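Local coordinates for protein putative aldehyde dehydrogenase (Burkholderia cenocepacia, PDB 4YWE) that probably oxidises aldehydes to carboxylic acids with NAD or NADP as acceptor, as a calcium-binding member of the aldehyde dehydrogenase family, at residues P330-W341 and E366-A374. Sequence-based numbering, arbitrary orientation.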
ATOM      1  N   PRO A 330       4.422 -33.623 -29.069  1.00 26.32           N
ATOM      2  CA  PRO A 330       4.517 -32.987 -30.386  1.00 27.48           C
ATOM      3  C   PRO A 330       4.286 -31.483 -30.314  1.00 27.98           C
ATOM      4  O   PRO A 330       3.823 -30.985 -29.286  1.00 27.88           O
ATOM      5  CB  PRO A 330       3.404 -33.669 -31.179  1.00 26.12           C
ATOM      6  CG  PRO A 330       2.383 -33.999 -30.145  1.00 24.81           C
ATOM      7  CD  PRO A 330       3.160 -34.365 -28.906  1.00 26.23           C
ATOM      8  N   LEU A 331       4.607 -30.770 -31.389  1.00 27.22           N
ATOM      9  CA  LEU A 331       4.311 -29.346 -31.466  1.00 25.48           C
ATOM     10  C   LEU A 331       2.856 -29.164 -31.888  1.00 23.87           C
ATOM     11  O   LEU A 331       2.200 -30.125 -32.284  1.00 26.08           O
ATOM     12  CB  LEU A 331       5.261 -28.642 -32.434  1.00 26.59           C
ATOM     13  CG  LEU A 331       6.745 -28.771 -32.076  1.00 25.93           C
ATOM     14  CD1 LEU A 331       7.610 -27.929 -33.004  1.00 26.93           C
ATOM     15  CD2 LEU A 331       6.983 -28.393 -30.620  1.00 24.13           C
ATOM     16  N   ILE A 332       2.358 -27.935 -31.804  1.00 26.49           N
ATOM     17  CA  ILE A 332       0.926 -27.684 -31.934  1.00 23.62           C
ATOM     18  C   ILE A 332       0.398 -27.966 -33.347  1.00 25.49           C
ATOM     19  O   ILE A 332      -0.740 -28.407 -33.503  1.00 25.85           O
ATOM     20  CB  ILE A 332       0.586 -26.240 -31.489  1.00 23.21           C
ATOM     21  CG1 ILE A 332      -0.928 -26.054 -31.361  1.00 23.80           C
ATOM     22  CG2 ILE A 332       1.190 -25.218 -32.433  1.00 26.19           C
ATOM     23  CD1 ILE A 332      -1.568 -26.962 -30.334  1.00 26.22           C
ATOM     24  N   ASN A 333       1.217 -27.731 -34.370  1.00 22.47           N
ATOM     25  CA  ASN A 333       0.806 -28.010 -35.746  1.00 22.53           C
ATOM     26  C   ASN A 333       1.988 -28.056 -36.712  1.00 25.79           C
ATOM     27  O   ASN A 333       3.144 -27.951 -36.303  1.00 26.89           O
ATOM     28  CB  ASN A 333      -0.222 -26.974 -36.224  1.00 26.13           C
ATOM     29  CG  ASN A 333       0.258 -25.541 -36.062  1.00 24.51           C
ATOM     30  OD1 ASN A 333       1.445 -25.247 -36.192  1.00 28.23           O
ATOM     31  ND2 ASN A 333      -0.676 -24.640 -35.778  1.00 19.85           N
ATOM     32  N   ALA A 334       1.683 -28.212 -37.996  1.00 28.65           N
ATOM     33  CA  ALA A 334       2.708 -28.327 -39.029  1.00 27.36           C
ATOM     34  C   ALA A 334       3.398 -26.993 -39.295  1.00 26.82           C
ATOM     35  O   ALA A 334       4.590 -26.955 -39.603  1.00 25.87           O
ATOM     36  CB  ALA A 334       2.098 -28.869 -40.313  1.00 28.62           C
ATOM     37  N   LYS A 335       2.646 -25.903 -39.181  1.00 23.43           N
ATOM     38  CA  LYS A 335       3.187 -24.569 -39.423  1.00 23.81           C
ATOM     39  C   LYS A 335       4.271 -24.216 -38.408  1.00 22.60           C
ATOM     40  O   LYS A 335       5.278 -23.598 -38.752  1.00 21.32           O
ATOM     41  CB  LYS A 335       2.070 -23.523 -39.382  1.00 19.54           C
ATOM     42  N   GLN A 336       4.060 -24.616 -37.159  1.00 22.80           N
ATOM     43  CA  GLN A 336       5.032 -24.354 -36.105  1.00 23.18           C
ATOM     44  C   GLN A 336       6.201 -25.327 -36.188  1.00 24.74           C
ATOM     45  O   GLN A 336       7.333 -24.976 -35.854  1.00 26.94           O
ATOM     46  CB  GLN A 336       4.368 -24.437 -34.730  1.00 23.41           C
ATOM     47  CG  GLN A 336       3.416 -23.289 -34.438  1.00 24.75           C
ATOM     48  CD  GLN A 336       4.120 -21.948 -34.375  1.00 21.78           C
ATOM     49  OE1 GLN A 336       3.759 -21.011 -35.086  1.00 23.72           O
ATOM     50  NE2 GLN A 336       5.127 -21.847 -33.517  1.00 18.55           N
ATOM     51  N   GLN A 337       5.924 -26.549 -36.632  1.00 22.45           N
ATOM     52  CA  GLN A 337       6.963 -27.559 -36.799  1.00 22.52           C
ATOM     53  C   GLN A 337       7.943 -27.150 -37.895  1.00 23.86           C
ATOM     54  O   GLN A 337       9.154 -27.333 -37.759  1.00 22.02           O
ATOM     55  CB  GLN A 337       6.347 -28.920 -37.129  1.00 25.42           C
ATOM     56  CG  GLN A 337       7.357 -30.058 -37.172  1.00 28.72           C
ATOM     57  CD  GLN A 337       6.749 -31.364 -37.648  1.00 33.78           C
ATOM     58  OE1 GLN A 337       5.801 -31.371 -38.433  1.00 38.80           O
ATOM     59  NE2 GLN A 337       7.294 -32.478 -37.173  1.00 32.41           N
ATOM     60  N   GLN A 338       7.408 -26.600 -38.980  1.00 22.58           N
ATOM     61  CA  GLN A 338       8.223 -26.140 -40.099  1.00 24.09           C
ATOM     62  C   GLN A 338       9.064 -24.934 -39.692  1.00 25.03           C
ATOM     63  O   GLN A 338      10.196 -24.772 -40.147  1.00 25.90           O
ATOM     64  CB  GLN A 338       7.339 -25.792 -41.299  1.00 25.00           C
ATOM     65  CG  GLN A 338       8.105 -25.353 -42.538  1.00 29.40           C
ATOM     66  CD  GLN A 338       8.936 -26.471 -43.138  1.00 34.54           C
ATOM     67  OE1 GLN A 338      10.136 -26.314 -43.362  1.00 37.12           O
ATOM     68  NE2 GLN A 338       8.300 -27.605 -43.407  1.00 36.81           N
ATOM     69  N   ARG A 339       8.503 -24.092 -38.830  1.00 28.12           N
ATOM     70  CA  ARG A 339       9.202 -22.905 -38.352  1.00 29.00           C
ATOM     71  C   ARG A 339      10.438 -23.283 -37.542  1.00 25.27           C
ATOM     72  O   ARG A 339      11.489 -22.656 -37.669  1.00 23.52           O
ATOM     73  CB  ARG A 339       8.265 -22.033 -37.513  1.00 32.39           C
ATOM     74  CG  ARG A 339       8.942 -20.827 -36.885  1.00 36.95           C
ATOM     75  CD  ARG A 339       7.954 -19.973 -36.111  1.00 41.25           C
ATOM     76  NE  ARG A 339       8.611 -18.840 -35.464  1.00 43.11           N
ATOM     77  CZ  ARG A 339       8.872 -17.685 -36.068  1.00 46.74           C
ATOM     78  NH1 ARG A 339       8.532 -17.506 -37.337  1.00 47.55           N
ATOM     79  NH2 ARG A 339       9.475 -16.709 -35.402  1.00 49.91           N
ATOM     80  N   VAL A 340      10.306 -24.313 -36.712  1.00 23.95           N
ATOM     81  CA  VAL A 340      11.425 -24.811 -35.922  1.00 23.10           C
ATOM     82  C   VAL A 340      12.472 -25.429 -36.845  1.00 26.49           C
ATOM     83  O   VAL A 340      13.674 -25.252 -36.642  1.00 30.16           O
ATOM     84  CB  VAL A 340      10.953 -25.827 -34.862  1.00 20.26           C
ATOM     85  CG1 VAL A 340      12.143 -26.412 -34.112  1.00 21.23           C
ATOM     86  CG2 VAL A 340       9.980 -25.172 -33.894  1.00 16.57           C
ATOM     87  N   TRP A 341      12.007 -26.147 -37.863  1.00 25.22           N
ATOM     88  CA  TRP A 341      12.893 -26.753 -38.851  1.00 25.26           C
ATOM     89  C   TRP A 341      13.748 -25.705 -39.556  1.00 23.83           C
ATOM     90  O   TRP A 341      14.926 -25.935 -39.830  1.00 26.71           O
ATOM     91  CB  TRP A 341      12.087 -27.541 -39.887  1.00 26.16           C
ATOM     92  CG  TRP A 341      11.572 -28.854 -39.391  1.00 28.82           C
ATOM     93  CD1 TRP A 341      11.953 -29.512 -38.258  1.00 28.02           C
ATOM     94  CD2 TRP A 341      10.576 -29.675 -40.015  1.00 31.57           C
ATOM     95  NE1 TRP A 341      11.257 -30.691 -38.138  1.00 28.67           N
ATOM     96  CE2 TRP A 341      10.404 -30.813 -39.203  1.00 32.46           C
ATOM     97  CE3 TRP A 341       9.812 -29.555 -41.180  1.00 32.66           C
ATOM     98  CZ2 TRP A 341       9.503 -31.827 -39.520  1.00 35.26           C
ATOM     99  CZ3 TRP A 341       8.915 -30.562 -41.493  1.00 35.33           C
ATOM    100  CH2 TRP A 341       8.769 -31.682 -40.666  1.00 36.37           C
ATOM    101  N   GLU A 366       3.713 -41.060 -37.332  1.00 46.51           N
ATOM    102  CA  GLU A 366       4.458 -40.333 -38.353  1.00 45.21           C
ATOM    103  C   GLU A 366       3.724 -39.062 -38.767  1.00 45.36           C
ATOM    104  O   GLU A 366       4.346 -38.054 -39.100  1.00 45.81           O
ATOM    105  CB  GLU A 366       4.699 -41.223 -39.574  1.00 46.94           C
ATOM    106  N   SER A 367       2.396 -39.117 -38.737  1.00 42.41           N
ATOM    107  CA  SER A 367       1.569 -37.980 -39.124  1.00 41.67           C
ATOM    108  C   SER A 367       1.567 -36.897 -38.047  1.00 36.57           C
ATOM    109  O   SER A 367       1.095 -35.783 -38.275  1.00 34.89           O
ATOM    110  CB  SER A 367       0.139 -38.437 -39.415  1.00 44.83           C
ATOM    111  OG  SER A 367      -0.377 -39.207 -38.343  1.00 46.50           O
ATOM    112  N   GLY A 368       2.092 -37.232 -36.873  1.00 34.12           N
ATOM    113  CA  GLY A 368       2.205 -36.273 -35.791  1.00 30.20           C
ATOM    114  C   GLY A 368       3.277 -35.235 -36.063  1.00 30.49           C
ATOM    115  O   GLY A 368       4.115 -35.416 -36.946  1.00 31.55           O
ATOM    116  N   PHE A 369       3.250 -34.146 -35.302  1.00 28.66           N
ATOM    117  CA  PHE A 369       4.206 -33.062 -35.492  1.00 26.96           C
ATOM    118  C   PHE A 369       5.266 -33.083 -34.395  1.00 26.72           C
ATOM    119  O   PHE A 369       5.293 -32.213 -33.524  1.00 24.18           O
ATOM    120  CB  PHE A 369       3.483 -31.714 -35.513  1.00 26.31           C
ATOM    121  CG  PHE A 369       2.164 -31.750 -36.227  1.00 25.63           C
ATOM    122  CD1 PHE A 369       2.111 -31.825 -37.609  1.00 26.97           C
ATOM    123  CD2 PHE A 369       0.975 -31.713 -35.516  1.00 25.31           C
ATOM    124  CE1 PHE A 369       0.896 -31.862 -38.270  1.00 26.90           C
ATOM    125  CE2 PHE A 369      -0.242 -31.748 -36.171  1.00 28.88           C
ATOM    126  CZ  PHE A 369      -0.282 -31.823 -37.549  1.00 27.95           C
ATOM    127  N   TYR A 370       6.144 -34.080 -34.451  1.00 26.73           N
ATOM    128  CA  TYR A 370       7.127 -34.288 -33.396  1.00 24.77           C
ATOM    129  C   TYR A 370       8.461 -33.614 -33.700  1.00 26.83           C
ATOM    130  O   TYR A 370       8.948 -33.644 -34.831  1.00 28.48           O
ATOM    131  CB  TYR A 370       7.334 -35.785 -33.161  1.00 24.17           C
ATOM    132  CG  TYR A 370       6.092 -36.479 -32.651  1.00 26.29           C
ATOM    133  CD1 TYR A 370       5.776 -36.473 -31.299  1.00 23.85           C
ATOM    134  CD2 TYR A 370       5.227 -37.128 -33.522  1.00 30.78           C
ATOM    135  CE1 TYR A 370       4.639 -37.097 -30.828  1.00 26.38           C
ATOM    136  CE2 TYR A 370       4.085 -37.759 -33.058  1.00 32.54           C
ATOM    137  CZ  TYR A 370       3.798 -37.739 -31.710  1.00 30.94           C
ATOM    138  OH  TYR A 370       2.665 -38.361 -31.242  1.00 32.88           O
ATOM    139  N   GLN A 371       9.039 -33.001 -32.673  1.00 26.38           N
ATOM    140  CA  GLN A 371      10.332 -32.341 -32.787  1.00 27.08           C
ATOM    141  C   GLN A 371      11.149 -32.572 -31.522  1.00 26.83           C
ATOM    142  O   GLN A 371      10.772 -32.123 -30.438  1.00 26.65           O
ATOM    143  CB  GLN A 371      10.154 -30.843 -33.041  1.00 25.15           C
ATOM    144  CG  GLN A 371      11.443 -30.042 -32.944  1.00 25.93           C
ATOM    145  CD  GLN A 371      12.458 -30.437 -33.998  1.00 28.53           C
ATOM    146  OE1 GLN A 371      12.243 -30.231 -35.192  1.00 30.30           O
ATOM    147  NE2 GLN A 371      13.570 -31.013 -33.560  1.00 31.30           N
ATOM    148  N   ALA A 372      12.263 -33.279 -31.664  1.00 27.93           N
ATOM    149  CA  ALA A 372      13.131 -33.572 -30.532  1.00 27.31           C
ATOM    150  C   ALA A 372      13.826 -32.306 -30.045  1.00 22.79           C
ATOM    151  O   ALA A 372      14.212 -31.460 -30.851  1.00 23.34           O
ATOM    152  CB  ALA A 372      14.156 -34.628 -30.911  1.00 30.09           C
ATOM    153  N   PRO A 373      13.975 -32.168 -28.718  1.00 18.75           N
ATOM    154  CA  PRO A 373      14.704 -31.034 -28.143  1.00 21.27           C
ATOM    155  C   PRO A 373      16.136 -30.974 -28.654  1.00 25.04           C
ATOM    156  O   PRO A 373      16.786 -32.011 -28.759  1.00 28.25           O
ATOM    157  CB  PRO A 373      14.666 -31.317 -26.639  1.00 20.53           C
ATOM    158  CG  PRO A 373      13.458 -32.171 -26.451  1.00 21.46           C
ATOM    159  CD  PRO A 373      13.405 -33.036 -27.675  1.00 20.33           C
ATOM    160  N   ALA A 374      16.614 -29.777 -28.975  1.00 25.59           N
ATOM    161  CA  ALA A 374      17.931 -29.626 -29.578  1.00 23.41           C
ATOM    162  C   ALA A 374      18.818 -28.688 -28.772  1.00 19.77           C
ATOM    163  O   ALA A 374      18.385 -27.616 -28.348  1.00 19.88           O
ATOM    164  CB  ALA A 374      17.798 -29.126 -31.009  1.00 22.99           C
TER
HETATM  165  O   HOH W   1      11.253 -33.477 -36.489  1.00 28.59           O
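L331 N donates to F369 O at 2.7 Å, nearly straight (160° at the hydrogen), joining the backbone that leads into helix 334-349 to the loop that runs into strand 374-376. One residue on, the carbonyl of Y370 is gripped twice. The Q337 side chain, CG anti to its backbone N (chi1 -174°) and extended beyond, brings NE2 to 3.1 Å from Y370 O; the hydrogen bond is bent (138° at the hydrogen), the donor standing above the carbonyl plane. A water donates to the same oxygen and accepts from W341 NE1, tying the indole to the loop. The other end of the Q337 amide, OE1, meets the edge of the F369 ring, the amide and ring planes nearly perpendicular. F369 lays one face over the start of the helix, N333 CA standing 4.0 Å from the ring centroid in a CH-pi contact and A334 CB touching CE1. N333 is the N-cap: its OD1 accepts from Q336 N at 2.9 Å, while ND2 reaches D185, a calcium ligand, in a weak bond. P330 CB sits over the Y370 ring, whose OH bonds to S35 O. Q371, bent at its second torsion, rests its CG 3.9 Å from V340 CG1 and turns NE2 to A372 O of the next residue, an almost linear bond at 2.8 Å on a lone pair. The contact packs the N-terminal end of helix 334-349 against the connection between strands 354-360 and 374-376 of the catalytic-domain sheet that also holds 318-319 and 394-400, with Y370 reaching V319 and V360.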